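Local coordinates for protein probable sugar kinase (Clostridium perfringens, PDB 3KZH) that probably phosphorylates a sugar or related small molecule as a pfkB-family, ribokinase-like kinase, and carries a glucose unit in this crystal, at residues I180-R190 / F214-S225; I231-I242 / I273-M281. One frame throughout, in Å; residues are numbered along the deposited sequence.

Overall arrangement
Both interactions lie in the same half of the large mixed sheet, with centres 13 Å apart. Interaction 1 joins two neighbouring parallel strands, 185-186 and 221-225, and is mainly backbone hydrogen bonding with apolar packing beside it; its far end reaches the sugar pocket. Interaction 2 instead lays helix 273-288 on the hairpin 231-242 and has no hydrogen bond between its segments, mainly apolar side-chain packing. Both are largely buried. Strands 221-225 and 231-234 are sheet neighbours, with Ile-224 N 2.8 Å from Phe-232 O in a probable hydrogen bond. Phe-223 is shared packing: its CE1 lies 3.6 Å from Val-277 CG2 of the helix.

Interaction 1: I180-R190 / F214-S225; sequences IKDFHTIKPNR and FLGLGIKKVFIS. With BGC (beta-D-glucopyranose), chain C.
A beta-alpha-beta crossover of the ribokinase-like fold sets Thr-185 and Ile-186 parallel to Lys-221 and Val-222, the 23 residues between the two segments being mostly helical. The ladder is read from its bonds: His-184 O receives Lys-221 N at 2.8 Å (N-H...O angle 149°), with a weaker, bent bond from Lys-220 N. Ile-186 N then gives to Lys-221 O, and Phe-223 N weakly to Ile-186 O. Pro-188 has no N-H to offer Phe-223 O, yet its own carbonyl O takes Ser-225 N at 2.9 Å.

Apolar packing flanks this ladder. Ile-186 CG1 sits between its backbone N and carbonyl carbon (chi1 57°), a setting that sends CD1 over the centre of the Phe-214 ring, 3.7 Å from the centroid in a CH-pi contact. Ile-180 CD1 adds to this cluster at 3.8 Å from Phe-214 CE1. On the other face of the sheet Thr-185 CG2 meets the Phe-223 ring at its edge, while Thr-185 OG1 is hydrogen-bonded to His-184 ND1 and to Tyr-267 OH. Lys-220 CB lies over one face of the His-184 imidazole.

At the pocket end Asn-189 is the N-cap of helix 190-197, its OD1 taking Glu-192 N; the Glu-192 carboxylate, with Asp-166 and Val-168, hydrogen-bonds the sugar. Lys-187 NZ is covalently joined to the sugar C6 (1.4 Å), and Ser-225 OG lies 3.1 Å from that carbon.

Interaction 2: I231-I242 / I273-M281; sequences IFYNDGVSCGKI and IEDIVKFAM
Asp-235 OD1 accepts two backbone N-H groups in the hairpin turn, from Val-237 N (2.9 Å) and Ser-238 N (2.8 Å); the first makes an Asx turn. The Val-237 donor comes nearly along the C-O axis, that of Ser-238 from above the carboxylate plane. This pair of bonds holds the carboxylate in place, and its other oxygen, OD2, lies against Ile-273 CD1 at 3.3 Å. Ile-273 CG2 packs on Ser-238 CB as well.

Most of the remaining contact follows Ile-273, Val-277 and Met-281, spaced four residues apart on the helix. Tyr-233, with CG between its backbone N and carbonyl carbon (chi1 62°), places one ring face over Gly-240 N of the partner strand. Its CE1 is 3.9 Å from Ile-273 CG2, and its CD2 meets Val-277 CG2 at 3.8 Å, the two side chains crossing at about a right angle. Val-277 CG1 reaches Ile-242 CD1, and selenomethionine Met-281 slides along Ile-231, SE to CG1 3.8 Å.

The axis of the 273-281 segment runs 27° from that of strand 239-242, 9.6 Å at closest approach. Helix 255-268 packs beside it on Ile-276 and Ala-280, strand 221-225 adds Phe-223, and strand 312-317 lies beyond Ile-242.

Interaction 1: I180-R190 / F214-S225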
# COMPACT_ATOMS: atom_id res chain seq x y z
N ILE A 180 -28.31 -20.73 -11.79
CA ILE A 180 -27.66 -20.68 -13.10
C ILE A 180 -28.50 -20.47 -14.35
O ILE A 180 -28.03 -19.89 -15.32
CB ILE A 180 -26.67 -21.84 -13.35
CG1 ILE A 180 -27.39 -23.19 -13.38
CG2 ILE A 180 -25.56 -21.79 -12.32
CD1 ILE A 180 -26.50 -24.35 -13.78
N LYS A 181 -29.77 -20.88 -14.28
CA LYS A 181 -30.72 -20.77 -15.39
C LYS A 181 -30.95 -19.35 -15.93
O LYS A 181 -31.32 -19.17 -17.09
CB LYS A 181 -32.07 -21.41 -15.01
CG LYS A 181 -32.81 -20.77 -13.83
CD LYS A 181 -34.17 -21.42 -13.61
CE LYS A 181 -34.92 -20.79 -12.45
NZ LYS A 181 -35.31 -19.36 -12.69
N ASP A 182 -30.67 -18.35 -15.09
CA ASP A 182 -30.85 -16.94 -15.46
C ASP A 182 -29.66 -16.26 -16.12
O ASP A 182 -29.76 -15.12 -16.58
CB ASP A 182 -31.34 -16.14 -14.25
CG ASP A 182 -32.75 -16.54 -13.81
OD1 ASP A 182 -33.61 -16.76 -14.70
OD2 ASP A 182 -32.97 -16.63 -12.58
N PHE A 183 -28.55 -16.99 -16.19
CA PHE A 183 -27.33 -16.50 -16.81
C PHE A 183 -27.34 -16.71 -18.32
O PHE A 183 -27.90 -17.69 -18.82
CB PHE A 183 -26.11 -17.19 -16.21
CG PHE A 183 -25.71 -16.68 -14.86
CD1 PHE A 183 -24.88 -15.55 -14.75
CD2 PHE A 183 -26.14 -17.32 -13.70
CE1 PHE A 183 -24.48 -15.05 -13.48
CE2 PHE A 183 -25.76 -16.84 -12.42
CZ PHE A 183 -24.93 -15.70 -12.32
N HIS A 184 -26.76 -15.74 -19.03
CA HIS A 184 -26.61 -15.77 -20.48
C HIS A 184 -25.39 -16.64 -20.82
O HIS A 184 -25.35 -17.32 -21.84
CB HIS A 184 -26.44 -14.33 -20.99
CG HIS A 184 -25.96 -14.21 -22.41
ND1 HIS A 184 -24.68 -14.55 -22.80
CD2 HIS A 184 -26.58 -13.74 -23.52
CE1 HIS A 184 -24.54 -14.30 -24.09
NE2 HIS A 184 -25.67 -13.80 -24.55
N THR A 185 -24.38 -16.60 -19.95
CA THR A 185 -23.16 -17.35 -20.15
C THR A 185 -22.64 -17.88 -18.84
O THR A 185 -22.69 -17.19 -17.82
CB THR A 185 -22.05 -16.46 -20.82
OG1 THR A 185 -22.45 -16.11 -22.15
CG2 THR A 185 -20.68 -17.17 -20.89
N ILE A 186 -22.23 -19.14 -18.86
CA ILE A 186 -21.59 -19.73 -17.69
C ILE A 186 -20.22 -20.19 -18.20
O ILE A 186 -20.05 -20.52 -19.38
CB ILE A 186 -22.42 -20.90 -17.02
CG1 ILE A 186 -22.73 -22.03 -18.00
CG2 ILE A 186 -23.69 -20.34 -16.37
CD1 ILE A 186 -23.00 -23.34 -17.31
N LYS A 187 -19.21 -20.17 -17.32
CA LYS A 187 -17.87 -20.55 -17.69
C LYS A 187 -17.24 -21.48 -16.59
O LYS A 187 -16.36 -21.05 -15.79
CB LYS A 187 -16.99 -19.32 -17.95
CG LYS A 187 -15.85 -19.59 -18.99
CD LYS A 187 -14.62 -20.19 -18.41
CE LYS A 187 -14.01 -19.36 -17.31
NZ LYS A 187 -13.59 -20.14 -16.19
N PRO A 188 -17.68 -22.75 -16.54
CA PRO A 188 -17.08 -23.61 -15.53
C PRO A 188 -15.96 -24.49 -16.05
O PRO A 188 -15.70 -24.51 -17.24
CB PRO A 188 -18.28 -24.45 -15.08
CG PRO A 188 -19.03 -24.64 -16.34
CD PRO A 188 -19.01 -23.28 -16.93
N ASN A 189 -15.22 -25.13 -15.14
CA ASN A 189 -14.21 -26.08 -15.57
C ASN A 189 -14.90 -27.45 -15.54
O ASN A 189 -16.10 -27.52 -15.24
CB ASN A 189 -12.89 -25.99 -14.78
CG ASN A 189 -13.02 -26.33 -13.30
OD1 ASN A 189 -14.05 -26.78 -12.82
ND2 ASN A 189 -11.93 -26.13 -12.58
N ARG A 190 -14.17 -28.52 -15.83
CA ARG A 190 -14.75 -29.87 -15.84
C ARG A 190 -15.52 -30.22 -14.56
O ARG A 190 -16.73 -30.45 -14.63
CB ARG A 190 -13.68 -30.93 -16.13
CG ARG A 190 -14.24 -32.32 -16.39
CD ARG A 190 -13.16 -33.37 -16.56
NE ARG A 190 -12.38 -33.17 -17.78
CZ ARG A 190 -12.53 -33.88 -18.90
NH1 ARG A 190 -13.44 -34.85 -18.98
NH2 ARG A 190 -11.75 -33.62 -19.95
N PHE A 214 -27.59 -27.30 -20.01
CA PHE A 214 -27.46 -25.90 -19.60
C PHE A 214 -28.23 -24.99 -20.55
O PHE A 214 -28.90 -24.06 -20.10
CB PHE A 214 -25.99 -25.46 -19.54
CG PHE A 214 -25.18 -26.14 -18.46
CD1 PHE A 214 -25.70 -26.31 -17.15
CD2 PHE A 214 -23.88 -26.60 -18.74
CE1 PHE A 214 -24.92 -26.92 -16.14
CE2 PHE A 214 -23.09 -27.22 -17.74
CZ PHE A 214 -23.61 -27.38 -16.43
N LEU A 215 -28.21 -25.31 -21.84
CA LEU A 215 -28.93 -24.56 -22.87
C LEU A 215 -30.44 -24.74 -22.70
O LEU A 215 -31.23 -23.87 -23.09
CB LEU A 215 -28.52 -25.01 -24.28
CG LEU A 215 -27.07 -24.88 -24.75
CD1 LEU A 215 -26.90 -25.69 -26.01
CD2 LEU A 215 -26.66 -23.44 -24.95
N GLY A 216 -30.82 -25.88 -22.11
CA GLY A 216 -32.21 -26.22 -21.85
C GLY A 216 -32.79 -25.40 -20.71
O GLY A 216 -33.96 -25.01 -20.76
N LEU A 217 -31.94 -25.11 -19.72
CA LEU A 217 -32.29 -24.31 -18.55
C LEU A 217 -32.53 -22.83 -18.92
O LEU A 217 -33.14 -22.08 -18.15
CB LEU A 217 -31.17 -24.39 -17.51
CG LEU A 217 -30.84 -25.72 -16.82
CD1 LEU A 217 -29.64 -25.50 -15.91
CD2 LEU A 217 -32.03 -26.26 -16.01
N GLY A 218 -32.06 -22.43 -20.10
CA GLY A 218 -32.21 -21.07 -20.56
C GLY A 218 -30.89 -20.35 -20.81
O GLY A 218 -30.89 -19.22 -21.31
N ILE A 219 -29.78 -20.99 -20.47
CA ILE A 219 -28.45 -20.43 -20.68
C ILE A 219 -28.19 -20.33 -22.19
O ILE A 219 -28.54 -21.24 -22.94
CB ILE A 219 -27.34 -21.24 -19.93
CG1 ILE A 219 -27.67 -21.31 -18.43
CG2 ILE A 219 -25.95 -20.62 -20.15
CD1 ILE A 219 -26.90 -22.35 -17.63
N LYS A 220 -27.65 -19.20 -22.62
CA LYS A 220 -27.39 -18.95 -24.03
C LYS A 220 -26.06 -19.46 -24.56
O LYS A 220 -26.00 -19.93 -25.69
CB LYS A 220 -27.51 -17.46 -24.35
CG LYS A 220 -28.82 -16.80 -23.94
CD LYS A 220 -30.03 -17.31 -24.72
CE LYS A 220 -31.27 -16.49 -24.41
NZ LYS A 220 -31.68 -16.57 -22.98
N LYS A 221 -24.99 -19.30 -23.78
CA LYS A 221 -23.65 -19.72 -24.20
C LYS A 221 -22.88 -20.48 -23.12
O LYS A 221 -22.76 -20.00 -21.99
CB LYS A 221 -22.83 -18.50 -24.67
CG LYS A 221 -23.48 -17.63 -25.74
CD LYS A 221 -22.56 -17.30 -26.88
CE LYS A 221 -23.32 -16.62 -28.01
NZ LYS A 221 -23.82 -15.27 -27.63
N VAL A 222 -22.36 -21.66 -23.47
CA VAL A 222 -21.61 -22.50 -22.53
C VAL A 222 -20.13 -22.69 -22.91
O VAL A 222 -19.82 -23.03 -24.04
CB VAL A 222 -22.27 -23.92 -22.36
CG1 VAL A 222 -21.49 -24.78 -21.33
CG2 VAL A 222 -23.70 -23.78 -21.92
N PHE A 223 -19.25 -22.45 -21.95
CA PHE A 223 -17.80 -22.62 -22.13
C PHE A 223 -17.28 -23.47 -20.96
O PHE A 223 -17.40 -23.08 -19.80
CB PHE A 223 -17.07 -21.27 -22.15
CG PHE A 223 -17.47 -20.37 -23.28
CD1 PHE A 223 -16.92 -20.53 -24.56
CD2 PHE A 223 -18.46 -19.39 -23.08
CE1 PHE A 223 -17.36 -19.74 -25.64
CE2 PHE A 223 -18.92 -18.59 -24.16
CZ PHE A 223 -18.36 -18.77 -25.45
N ILE A 224 -16.76 -24.66 -21.27
CA ILE A 224 -16.22 -25.56 -20.23
C ILE A 224 -14.71 -25.72 -20.40
O ILE A 224 -14.24 -26.27 -21.40
CB ILE A 224 -16.96 -26.97 -20.21
CG1 ILE A 224 -18.47 -26.79 -19.97
CG2 ILE A 224 -16.45 -27.83 -19.04
CD1 ILE A 224 -19.33 -27.99 -20.33
N SER A 225 -13.95 -25.21 -19.42
CA SER A 225 -12.48 -25.31 -19.42
C SER A 225 -12.10 -26.74 -19.10
O SER A 225 -12.67 -27.33 -18.18
CB SER A 225 -11.86 -24.39 -18.36
OG SER A 225 -12.21 -23.05 -18.56
C2 BGC C . -11.73 -21.78 -11.93
C3 BGC C . -10.47 -21.82 -12.84
C4 BGC C . -11.06 -22.11 -14.28
C5 BGC C . -12.10 -21.01 -14.75
C6 BGC C . -12.70 -21.24 -16.08
C1 BGC C . -12.64 -20.65 -12.42
O1 BGC C . -13.63 -20.59 -11.68
O2 BGC C . -11.36 -21.52 -10.74
O3 BGC C . -9.81 -22.83 -12.40
O4 BGC C . -10.04 -22.20 -15.12
O5 BGC C . -13.13 -20.91 -13.81

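Interaction 2: I231-I242 / I273-M281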
# COMPACT_ATOMS: atom_id res chain seq x y z
N ILE A 231 -10.72 -25.81 -24.44
CA ILE A 231 -12.04 -25.30 -24.13
C ILE A 231 -13.09 -25.96 -24.98
O ILE A 231 -12.94 -26.05 -26.20
CB ILE A 231 -12.12 -23.75 -24.39
CG1 ILE A 231 -11.04 -23.00 -23.59
CG2 ILE A 231 -13.53 -23.20 -24.15
CD1 ILE A 231 -11.17 -23.00 -22.10
N PHE A 232 -14.17 -26.37 -24.33
CA PHE A 232 -15.32 -26.95 -24.99
C PHE A 232 -16.36 -25.83 -25.01
O PHE A 232 -16.61 -25.20 -23.98
CB PHE A 232 -15.84 -28.16 -24.20
CG PHE A 232 -17.08 -28.77 -24.78
CD1 PHE A 232 -17.00 -29.69 -25.84
CD2 PHE A 232 -18.36 -28.36 -24.32
CE1 PHE A 232 -18.17 -30.19 -26.45
CE2 PHE A 232 -19.54 -28.85 -24.92
CZ PHE A 232 -19.44 -29.76 -25.99
N TYR A 233 -17.02 -25.63 -26.15
CA TYR A 233 -18.05 -24.60 -26.27
C TYR A 233 -19.35 -25.11 -26.88
O TYR A 233 -19.34 -26.07 -27.66
CB TYR A 233 -17.53 -23.41 -27.10
CG TYR A 233 -17.16 -23.71 -28.55
CD1 TYR A 233 -18.12 -23.63 -29.59
CD2 TYR A 233 -15.85 -24.05 -28.90
CE1 TYR A 233 -17.78 -23.89 -30.93
CE2 TYR A 233 -15.49 -24.31 -30.25
CZ TYR A 233 -16.47 -24.23 -31.26
OH TYR A 233 -16.16 -24.57 -32.56
N ASN A 234 -20.44 -24.37 -26.62
CA ASN A 234 -21.76 -24.69 -27.16
C ASN A 234 -22.69 -23.48 -27.02
O ASN A 234 -22.87 -22.97 -25.92
CB ASN A 234 -22.38 -25.91 -26.45
CG ASN A 234 -23.53 -26.57 -27.24
OD1 ASN A 234 -23.94 -26.11 -28.31
ND2 ASN A 234 -24.06 -27.64 -26.69
N ASP A 235 -23.26 -23.03 -28.13
CA ASP A 235 -24.20 -21.91 -28.11
C ASP A 235 -25.58 -22.27 -28.68
O ASP A 235 -26.44 -21.40 -28.87
CB ASP A 235 -23.61 -20.66 -28.81
CG ASP A 235 -23.31 -20.87 -30.30
OD1 ASP A 235 -24.08 -21.55 -30.99
OD2 ASP A 235 -22.30 -20.33 -30.78
N GLY A 236 -25.76 -23.55 -28.98
CA GLY A 236 -27.02 -24.03 -29.54
C GLY A 236 -26.93 -24.24 -31.03
O GLY A 236 -27.61 -25.11 -31.57
N VAL A 237 -26.12 -23.42 -31.70
CA VAL A 237 -25.91 -23.48 -33.15
C VAL A 237 -24.55 -24.14 -33.43
O VAL A 237 -24.45 -25.08 -34.21
CB VAL A 237 -25.96 -22.06 -33.78
CG1 VAL A 237 -25.62 -22.10 -35.27
CG2 VAL A 237 -27.33 -21.44 -33.57
N SER A 238 -23.51 -23.60 -32.79
CA SER A 238 -22.15 -24.10 -32.95
C SER A 238 -21.67 -24.80 -31.69
O SER A 238 -21.96 -24.35 -30.57
CB SER A 238 -21.20 -22.97 -33.32
OG SER A 238 -21.40 -22.54 -34.65
N CYS A 239 -20.98 -25.92 -31.88
CA CYS A 239 -20.44 -26.72 -30.79
C CYS A 239 -19.10 -27.28 -31.22
O CYS A 239 -18.93 -27.66 -32.37
CB CYS A 239 -21.40 -27.86 -30.41
SG CYS A 239 -20.79 -29.00 -29.12
N GLY A 240 -18.15 -27.27 -30.29
CA GLY A 240 -16.83 -27.78 -30.61
C GLY A 240 -15.89 -27.74 -29.43
O GLY A 240 -16.30 -27.45 -28.31
N LYS A 241 -14.63 -28.02 -29.72
CA LYS A 241 -13.56 -28.04 -28.73
C LYS A 241 -12.29 -27.57 -29.41
O LYS A 241 -11.93 -28.06 -30.48
CB LYS A 241 -13.36 -29.46 -28.18
CG LYS A 241 -12.30 -29.58 -27.07
CD LYS A 241 -11.60 -30.93 -27.09
CE LYS A 241 -12.47 -32.04 -26.52
NZ LYS A 241 -11.74 -33.34 -26.52
N ILE A 242 -11.64 -26.58 -28.81
CA ILE A 242 -10.40 -26.00 -29.35
C ILE A 242 -9.32 -26.06 -28.28
O ILE A 242 -9.56 -25.78 -27.11
CB ILE A 242 -10.60 -24.53 -29.88
CG1 ILE A 242 -11.62 -24.50 -31.03
CG2 ILE A 242 -9.30 -23.98 -30.43
CD1 ILE A 242 -12.12 -23.12 -31.41
N ILE A 273 -18.15 -17.34 -32.51
CA ILE A 273 -17.74 -18.15 -31.36
C ILE A 273 -16.36 -18.83 -31.40
O ILE A 273 -15.65 -18.83 -30.40
CB ILE A 273 -18.88 -19.12 -30.88
CG1 ILE A 273 -18.60 -19.63 -29.46
CG2 ILE A 273 -19.05 -20.28 -31.84
CD1 ILE A 273 -19.81 -20.04 -28.67
N GLU A 274 -15.94 -19.31 -32.57
CA GLU A 274 -14.63 -19.96 -32.73
C GLU A 274 -13.49 -18.98 -32.48
O GLU A 274 -12.49 -19.33 -31.85
CB GLU A 274 -14.51 -20.59 -34.13
CG GLU A 274 -15.52 -21.71 -34.41
CD GLU A 274 -15.57 -22.12 -35.87
OE1 GLU A 274 -16.23 -21.42 -36.67
OE2 GLU A 274 -14.96 -23.15 -36.22
N ASP A 275 -13.69 -17.73 -32.90
CA ASP A 275 -12.70 -16.67 -32.72
C ASP A 275 -12.68 -16.10 -31.30
O ASP A 275 -11.63 -15.65 -30.84
CB ASP A 275 -12.87 -15.57 -33.78
CG ASP A 275 -12.53 -16.05 -35.20
OD1 ASP A 275 -11.46 -16.65 -35.41
OD2 ASP A 275 -13.36 -15.81 -36.11
N ILE A 276 -13.83 -16.12 -30.61
CA ILE A 276 -13.94 -15.65 -29.21
C ILE A 276 -13.17 -16.62 -28.32
O ILE A 276 -12.40 -16.21 -27.45
CB ILE A 276 -15.43 -15.60 -28.72
CG1 ILE A 276 -16.25 -14.60 -29.53
CG2 ILE A 276 -15.51 -15.26 -27.22
CD1 ILE A 276 -17.74 -14.58 -29.19
N VAL A 277 -13.36 -17.91 -28.59
CA VAL A 277 -12.72 -19.02 -27.89
C VAL A 277 -11.19 -18.96 -28.04
O VAL A 277 -10.48 -19.11 -27.06
CB VAL A 277 -13.31 -20.39 -28.39
CG1 VAL A 277 -12.64 -21.56 -27.77
CG2 VAL A 277 -14.75 -20.48 -28.02
N LYS A 278 -10.73 -18.62 -29.25
CA LYS A 278 -9.31 -18.51 -29.55
C LYS A 278 -8.64 -17.29 -28.93
O LYS A 278 -7.53 -17.41 -28.39
CB LYS A 278 -9.07 -18.50 -31.06
CG LYS A 278 -9.20 -19.85 -31.74
CD LYS A 278 -8.95 -19.70 -33.22
CE LYS A 278 -9.55 -20.85 -33.99
NZ LYS A 278 -9.55 -20.62 -35.46
N PHE A 279 -9.34 -16.15 -28.97
CA PHE A 279 -8.88 -14.87 -28.41
C PHE A 279 -8.77 -14.99 -26.89
O PHE A 279 -7.75 -14.64 -26.31
CB PHE A 279 -9.83 -13.71 -28.83
CG PHE A 279 -9.32 -12.32 -28.46
CD1 PHE A 279 -8.61 -11.55 -29.40
CD2 PHE A 279 -9.46 -11.82 -27.14
CE1 PHE A 279 -8.05 -10.29 -29.04
CE2 PHE A 279 -8.90 -10.56 -26.77
CZ PHE A 279 -8.19 -9.80 -27.73
N ALA A 280 -9.85 -15.46 -26.27
CA ALA A 280 -9.92 -15.66 -24.83
C ALA A 280 -8.93 -16.70 -24.32
O ALA A 280 -8.41 -16.58 -23.22
CB ALA A 280 -11.34 -16.03 -24.44
N MSE A 281 -8.66 -17.72 -25.14
CA MSE A 281 -7.72 -18.77 -24.79
C MSE A 281 -6.29 -18.27 -24.87
O MSE A 281 -5.46 -18.64 -24.03
CB MSE A 281 -7.91 -19.98 -25.68
CG MSE A 281 -7.80 -21.30 -24.92
SE MSE A 281 -8.16 -22.82 -26.05
CE MSE A 281 -9.51 -22.11 -27.11